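Local coordinates for protein folylpolyglutamate synthase (FolC) (Helicobacter pylori, PDB 6K8C) that probably adds glutamate to dihydropteroate and successive glutamates to tetrahydrofolates, using ATP, in folate biosynthesis, at residues 221-224 with 225-229. Numbering follows the deposited sequence.
Sequences NEIS and KGVRD
Ser224 caps the N-terminal end of helix 225-234 at the surface of the Mur ligase middle domain, where the loop following edge strand 215-218 turns into the helix, and Ile223 just before it packs on Val227 and Arg228 of the first turn. The cap is a side-chain to backbone bond: Val227 N donates to Ser224 OG over 3.3 Å, with an N-H...O angle of 155°. With chi1 at 65°, Ser224 OG is flanked by both its own backbone N and its carbonyl carbon and turns back toward the amides of the first turn, which lack a preceding helical carbonyl. Arg228 N then closes the first i to i+4 bond on Ser224 O, 2.9 Å long and nearly straight at 173°. This is the classic serine N-cap, with a hydrophobic contact between the residue before the cap and the first turn added to it. Ile223 CG2 reaches Val227 CG1 at 3.9 Å and lies closer still to Arg228 CG, 3.4 Å away. The arginine chain bends at its second torsion and runs roughly perpendicular to the Ile223 side chain, laying its guanidinium flat against it. Ile223 CG2 sits 3.7 Å above the plane of the Arg228 guanidinium, near its middle. Ile223 CD1 comes within 3.3 Å of Arg228 NH2. One face of the charged group thus rests on aliphatic carbon. Helix 241-254 packs against the same junction, Ala241 and Met242 touching Ile223, and Leu244 and Glu245 touching Val227. Glu245 OE2 of that helix also accepts a hydrogen bond from Ser224 N.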
loop_
_atom_site.group_PDB
_atom_site.type_symbol
_atom_site.label_atom_id
_atom_site.label_comp_id
_atom_site.label_asym_id
_atom_site.label_seq_id
_atom_site.Cartn_x
_atom_site.Cartn_y
_atom_site.Cartn_z
ATOM N N ASN A 221 19.898 -2.079 10.367
ATOM C CA ASN A 221 19.148 -0.935 10.882
ATOM C C ASN A 221 20.055 0.289 10.784
ATOM O O ASN A 221 20.686 0.727 11.750
ATOM C CB ASN A 221 18.676 -1.196 12.310
ATOM C CG ASN A 221 17.685 -0.152 12.793
ATOM O OD1 ASN A 221 17.686 0.988 12.326
ATOM N ND2 ASN A 221 16.826 -0.541 13.725
ATOM N N GLU A 222 20.101 0.857 9.580
ATOM C CA GLU A 222 21.136 1.817 9.217
ATOM C C GLU A 222 20.698 2.554 7.959
ATOM O O GLU A 222 20.298 1.916 6.984
ATOM C CB GLU A 222 22.463 1.085 8.980
ATOM C CG GLU A 222 23.540 1.901 8.309
ATOM C CD GLU A 222 24.422 2.625 9.307
ATOM O OE1 GLU A 222 23.957 2.887 10.438
ATOM O OE2 GLU A 222 25.585 2.926 8.965
ATOM N N ILE A 223 20.777 3.883 7.976
ATOM C CA ILE A 223 20.385 4.704 6.832
ATOM C C ILE A 223 21.636 5.319 6.221
ATOM O O ILE A 223 22.380 6.038 6.898
ATOM C CB ILE A 223 19.369 5.788 7.225
ATOM C CG1 ILE A 223 18.022 5.144 7.566
ATOM C CG2 ILE A 223 19.156 6.734 6.066
ATOM C CD1 ILE A 223 17.341 5.766 8.764
ATOM N N SER A 224 21.857 5.045 4.936
ATOM C CA SER A 224 23.023 5.566 4.237
ATOM C C SER A 224 22.885 7.064 3.982
ATOM O O SER A 224 21.786 7.626 3.966
ATOM C CB SER A 224 23.225 4.834 2.911
ATOM O OG SER A 224 22.144 5.080 2.022
ATOM N N LYS A 225 24.035 7.713 3.779
ATOM C CA LYS A 225 24.034 9.132 3.441
ATOM C C LYS A 225 23.276 9.389 2.143
ATOM O O LYS A 225 22.536 10.372 2.032
ATOM C CB LYS A 225 25.473 9.645 3.340
ATOM C CG LYS A 225 25.638 10.894 2.482
ATOM C CD LYS A 225 26.943 11.618 2.790
ATOM C CE LYS A 225 26.802 12.530 3.998
ATOM N NZ LYS A 225 28.076 13.242 4.305
ATOM N N GLY A 226 23.446 8.514 1.152
ATOM C CA GLY A 226 22.736 8.687 -0.106
ATOM C C GLY A 226 21.230 8.695 0.069
ATOM O O GLY A 226 20.526 9.476 -0.574
ATOM N N VAL A 227 20.717 7.831 0.949
ATOM C CA VAL A 227 19.283 7.801 1.214
ATOM C C VAL A 227 18.860 9.027 2.012
ATOM O O VAL A 227 17.833 9.649 1.720
ATOM C CB VAL A 227 18.898 6.493 1.930
ATOM C CG1 VAL A 227 17.502 6.596 2.536
ATOM C CG2 VAL A 227 18.974 5.334 0.965
ATOM N N ARG A 228 19.640 9.399 3.034
ATOM C CA ARG A 228 19.343 10.630 3.759
ATOM C C ARG A 228 19.322 11.827 2.819
ATOM O O ARG A 228 18.424 12.672 2.901
ATOM C CB ARG A 228 20.362 10.864 4.878
ATOM C CG ARG A 228 20.172 9.975 6.087
ATOM C CD ARG A 228 20.071 10.759 7.384
ATOM N NE ARG A 228 19.888 9.876 8.536
ATOM C CZ ARG A 228 18.733 9.311 8.875
ATOM N NH1 ARG A 228 17.640 9.532 8.153
ATOM N NH2 ARG A 228 18.667 8.524 9.941
ATOM N N ASP A 229 20.304 11.913 1.917
ATOM C CA ASP A 229 20.373 13.043 0.996
ATOM C C ASP A 229 19.162 13.074 0.074
ATOM O O ASP A 229 18.577 14.138 -0.165
ATOM C CB ASP A 229 21.664 12.967 0.181
ATOM C CG ASP A 229 22.894 13.331 1.000
ATOM O OD1 ASP A 229 22.732 13.758 2.158
ATOM O OD2 ASP A 229 24.019 13.187 0.486
#